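Local structure of insecticidal crystal protein Cry7Cal (Bacillus thuringiensis, 5ZI1) at residues A274-P288 with L432-S444. The protein probably acts as an insecticidal pore-forming toxin that binds receptors in the insect gut, this chain being its three-domain toxin core, active against locusts. Residues are numbered along the deposited sequence; the frame is centred on the assembly and turned at random.
Sequences AASSEFVLIENRAIP and LSYVSEIFKETGS
F439 lies against helix 279-286 with L281 CB over one face of its ring, a CH-pi contact 4.1 Å from the centroid. CG of F439 stands anti to the backbone N (chi1 -163°), which carries the ring to the helix. The neighbouring I438 uses both branches: CG2 meets A275 CB, and CD1 touches I282 CG2 at 3.9 Å. W212 of helix 208-227 in the N-terminal domain also touches I282, and A286 as well. Back along strand 430-437, P288 CG sits over one face of the Y434 ring, whose hydroxyl bonds to Y335.

Between these patches one water joins the two backbones, donating to I282 O and E437 O and accepting from F439 N. S436 OG donates to A286 O at 2.7 Å, fastening the strand to the C-terminal end of the helix. The bent chain of R285 brings one face of its guanidinium under the rim of the F439 ring (CD2, CE2), the planes 22° apart. Its NH1 makes a salt bridge with E437 OE1 at 2.7 Å, the carboxylate turned 68° from the guanidinium plane.

At the other end, A275 and K440 form a single beta bridge. S276 N donates to F439 O at 2.9 Å, and E441 N to A274 O at 2.8 Å. S276 OG accepts from E278 N in an ST turn just ahead of the helix, while S277 OG and E441 OE1 make a weak bond at 3.5 Å. A short helix thus packs roughly antiparallel against edge strand 430-437 of a three-stranded sheet, part of the three-sheet beta-prism of domain II in three-domain Cry toxins.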
# COMPACT_ATOMS: atom_id res chain seq x y z
N ALA A 274 -28.67 -6.98 7.17
CA ALA A 274 -29.27 -5.88 6.42
C ALA A 274 -28.54 -5.55 5.12
O ALA A 274 -29.13 -4.90 4.25
CB ALA A 274 -29.33 -4.62 7.30
N ALA A 275 -27.30 -6.00 4.96
CA ALA A 275 -26.58 -5.76 3.71
C ALA A 275 -27.19 -6.55 2.55
O ALA A 275 -27.96 -7.50 2.75
CB ALA A 275 -25.11 -6.14 3.85
N SER A 276 -26.85 -6.13 1.33
CA SER A 276 -27.25 -6.83 0.12
C SER A 276 -26.92 -8.31 0.20
O SER A 276 -25.99 -8.72 0.90
CB SER A 276 -26.53 -6.25 -1.11
OG SER A 276 -26.87 -6.98 -2.26
N SER A 277 -27.69 -9.12 -0.51
CA SER A 277 -27.40 -10.54 -0.61
C SER A 277 -26.43 -10.85 -1.75
O SER A 277 -26.00 -11.99 -1.88
CB SER A 277 -28.70 -11.34 -0.78
OG SER A 277 -29.38 -10.97 -1.97
N GLU A 278 -26.07 -9.85 -2.54
CA GLU A 278 -25.13 -10.01 -3.64
C GLU A 278 -23.79 -9.40 -3.27
O GLU A 278 -23.71 -8.24 -2.83
CB GLU A 278 -25.70 -9.42 -4.93
CG GLU A 278 -27.18 -9.73 -5.13
CD GLU A 278 -27.41 -11.19 -5.53
OE1 GLU A 278 -26.47 -11.85 -6.03
OE2 GLU A 278 -28.53 -11.72 -5.31
N PHE A 279 -22.73 -10.19 -3.42
CA PHE A 279 -21.39 -9.73 -3.08
C PHE A 279 -20.97 -8.55 -3.95
O PHE A 279 -20.46 -7.54 -3.45
CB PHE A 279 -20.41 -10.89 -3.22
CG PHE A 279 -19.01 -10.58 -2.79
CD1 PHE A 279 -18.11 -9.96 -3.67
CD2 PHE A 279 -18.56 -10.94 -1.53
CE1 PHE A 279 -16.82 -9.67 -3.28
CE2 PHE A 279 -17.27 -10.66 -1.14
CZ PHE A 279 -16.39 -10.03 -2.02
N VAL A 280 -21.19 -8.65 -5.27
CA VAL A 280 -20.70 -7.62 -6.18
C VAL A 280 -21.33 -6.26 -5.88
O VAL A 280 -20.71 -5.21 -6.10
CB VAL A 280 -20.94 -8.05 -7.65
CG1 VAL A 280 -22.42 -8.05 -7.98
CG2 VAL A 280 -20.18 -7.15 -8.60
N LEU A 281 -22.57 -6.25 -5.38
CA LEU A 281 -23.21 -4.98 -5.05
C LEU A 281 -22.52 -4.31 -3.87
O LEU A 281 -22.20 -3.12 -3.92
CB LEU A 281 -24.69 -5.19 -4.76
CG LEU A 281 -25.47 -5.63 -6.00
CD1 LEU A 281 -26.97 -5.69 -5.71
CD2 LEU A 281 -25.18 -4.71 -7.17
N ILE A 282 -22.24 -5.08 -2.82
CA ILE A 282 -21.50 -4.53 -1.69
C ILE A 282 -20.14 -4.01 -2.14
O ILE A 282 -19.76 -2.87 -1.84
CB ILE A 282 -21.35 -5.60 -0.59
CG1 ILE A 282 -22.72 -6.19 -0.24
CG2 ILE A 282 -20.66 -4.99 0.60
CD1 ILE A 282 -22.67 -7.27 0.86
N GLU A 283 -19.38 -4.85 -2.84
CA GLU A 283 -18.04 -4.47 -3.27
C GLU A 283 -18.07 -3.20 -4.10
O GLU A 283 -17.27 -2.28 -3.87
CB GLU A 283 -17.38 -5.63 -4.05
CG GLU A 283 -16.01 -5.32 -4.69
CD GLU A 283 -14.85 -5.24 -3.68
OE1 GLU A 283 -15.12 -5.29 -2.46
OE2 GLU A 283 -13.67 -5.11 -4.10
N ASN A 284 -19.00 -3.10 -5.05
CA ASN A 284 -18.99 -1.95 -5.95
C ASN A 284 -19.40 -0.66 -5.24
O ASN A 284 -18.94 0.41 -5.62
CB ASN A 284 -19.88 -2.21 -7.17
CG ASN A 284 -19.25 -3.17 -8.20
OD1 ASN A 284 -18.03 -3.28 -8.31
ND2 ASN A 284 -20.10 -3.87 -8.95
N ARG A 285 -20.26 -0.73 -4.22
CA ARG A 285 -20.62 0.51 -3.53
C ARG A 285 -19.65 0.85 -2.42
O ARG A 285 -19.45 2.03 -2.13
CB ARG A 285 -22.05 0.46 -2.97
CG ARG A 285 -22.40 1.58 -1.99
CD ARG A 285 -22.92 2.80 -2.76
NE ARG A 285 -24.02 2.49 -3.66
CZ ARG A 285 -25.23 2.18 -3.25
NH1 ARG A 285 -25.48 2.16 -1.94
NH2 ARG A 285 -26.19 1.92 -4.12
N ALA A 286 -18.98 -0.15 -1.84
CA ALA A 286 -17.99 0.14 -0.81
C ALA A 286 -16.64 0.59 -1.37
O ALA A 286 -15.92 1.33 -0.70
CB ALA A 286 -17.77 -1.09 0.06
N ILE A 287 -16.25 0.12 -2.55
CA ILE A 287 -14.89 0.25 -3.04
C ILE A 287 -14.92 1.03 -4.35
O ILE A 287 -15.29 0.50 -5.40
CB ILE A 287 -14.24 -1.13 -3.24
CG1 ILE A 287 -14.34 -1.93 -1.94
CG2 ILE A 287 -12.80 -0.99 -3.73
CD1 ILE A 287 -13.56 -1.35 -0.80
N PRO A 288 -14.55 2.31 -4.32
CA PRO A 288 -14.58 3.12 -5.54
C PRO A 288 -13.62 2.56 -6.57
O PRO A 288 -12.67 1.84 -6.24
CB PRO A 288 -14.15 4.51 -5.07
CG PRO A 288 -14.31 4.48 -3.57
CD PRO A 288 -13.97 3.06 -3.20
N LEU A 432 -7.15 9.57 6.48
CA LEU A 432 -8.48 9.32 5.95
C LEU A 432 -8.56 9.86 4.53
O LEU A 432 -8.06 10.94 4.23
CB LEU A 432 -9.54 9.98 6.82
CG LEU A 432 -11.03 9.76 6.52
CD1 LEU A 432 -11.49 8.33 6.77
CD2 LEU A 432 -11.85 10.71 7.41
N SER A 433 -9.19 9.08 3.65
CA SER A 433 -9.30 9.50 2.27
C SER A 433 -10.69 9.39 1.69
O SER A 433 -10.97 10.05 0.68
CB SER A 433 -8.32 8.70 1.38
OG SER A 433 -8.45 7.29 1.54
N TYR A 434 -11.59 8.60 2.28
CA TYR A 434 -12.86 8.38 1.61
C TYR A 434 -13.90 8.00 2.65
O TYR A 434 -13.58 7.60 3.76
CB TYR A 434 -12.73 7.29 0.52
CG TYR A 434 -13.82 7.42 -0.53
CD1 TYR A 434 -13.68 8.32 -1.58
CD2 TYR A 434 -15.00 6.70 -0.43
CE1 TYR A 434 -14.68 8.50 -2.51
CE2 TYR A 434 -16.02 6.87 -1.37
CZ TYR A 434 -15.84 7.77 -2.41
OH TYR A 434 -16.83 7.95 -3.36
N VAL A 435 -15.17 8.14 2.26
CA VAL A 435 -16.29 7.58 3.01
C VAL A 435 -17.25 6.97 2.01
O VAL A 435 -17.95 7.70 1.30
CB VAL A 435 -17.04 8.62 3.86
CG1 VAL A 435 -18.01 7.89 4.79
CG2 VAL A 435 -16.06 9.53 4.64
N SER A 436 -17.31 5.64 1.96
CA SER A 436 -18.29 4.97 1.13
C SER A 436 -19.41 4.46 2.04
O SER A 436 -19.55 4.92 3.18
CB SER A 436 -17.62 3.83 0.35
OG SER A 436 -17.04 2.91 1.25
N GLU A 437 -20.19 3.51 1.56
CA GLU A 437 -21.22 2.92 2.39
C GLU A 437 -21.43 1.48 1.97
O GLU A 437 -20.93 1.02 0.93
CB GLU A 437 -22.52 3.70 2.28
CG GLU A 437 -23.16 3.53 0.94
CD GLU A 437 -24.26 4.52 0.68
OE1 GLU A 437 -25.00 4.32 -0.31
OE2 GLU A 437 -24.37 5.51 1.45
N ILE A 438 -22.19 0.77 2.81
CA ILE A 438 -22.62 -0.59 2.57
C ILE A 438 -23.92 -0.55 1.79
O ILE A 438 -24.89 0.11 2.21
CB ILE A 438 -22.81 -1.34 3.90
CG1 ILE A 438 -21.46 -1.65 4.52
CG2 ILE A 438 -23.58 -2.62 3.68
CD1 ILE A 438 -20.57 -2.57 3.65
N PHE A 439 -23.95 -1.25 0.65
CA PHE A 439 -25.18 -1.43 -0.11
C PHE A 439 -26.19 -2.21 0.73
O PHE A 439 -25.98 -3.38 1.04
CB PHE A 439 -24.87 -2.19 -1.41
CG PHE A 439 -25.95 -2.09 -2.44
CD1 PHE A 439 -27.23 -2.56 -2.19
CD2 PHE A 439 -25.67 -1.52 -3.69
CE1 PHE A 439 -28.23 -2.44 -3.14
CE2 PHE A 439 -26.66 -1.42 -4.66
CZ PHE A 439 -27.95 -1.88 -4.39
N LYS A 440 -27.29 -1.57 1.07
CA LYS A 440 -28.25 -2.16 1.98
C LYS A 440 -29.36 -2.86 1.20
O LYS A 440 -29.79 -2.38 0.14
CB LYS A 440 -28.83 -1.10 2.93
CG LYS A 440 -28.55 -1.36 4.41
CD LYS A 440 -28.56 -0.10 5.29
CE LYS A 440 -29.76 0.77 5.03
NZ LYS A 440 -29.49 1.73 3.91
N GLU A 441 -29.80 -4.00 1.72
CA GLU A 441 -30.92 -4.74 1.14
C GLU A 441 -32.25 -4.30 1.72
O GLU A 441 -33.28 -4.40 1.03
CB GLU A 441 -30.74 -6.24 1.38
CG GLU A 441 -31.80 -7.14 0.75
CD GLU A 441 -31.44 -8.63 0.83
OE1 GLU A 441 -31.82 -9.42 -0.07
OE2 GLU A 441 -30.76 -9.03 1.81
N THR A 442 -32.26 -3.80 2.95
CA THR A 442 -33.51 -3.41 3.58
C THR A 442 -33.29 -2.25 4.56
O THR A 442 -32.18 -2.03 5.05
CB THR A 442 -34.15 -4.60 4.31
OG1 THR A 442 -35.54 -4.34 4.52
CG2 THR A 442 -33.49 -4.81 5.66
N GLY A 443 -34.36 -1.52 4.85
CA GLY A 443 -34.31 -0.53 5.90
C GLY A 443 -33.82 0.85 5.51
O GLY A 443 -33.99 1.30 4.38
N SER A 444 -33.18 1.52 6.47
CA SER A 444 -32.92 2.95 6.43
C SER A 444 -31.69 3.23 7.26
O SER A 444 -31.39 2.49 8.21
CB SER A 444 -34.10 3.77 6.99
OG SER A 444 -34.62 4.68 6.03
O HOH W 1 -21.25 -1.47 -0.24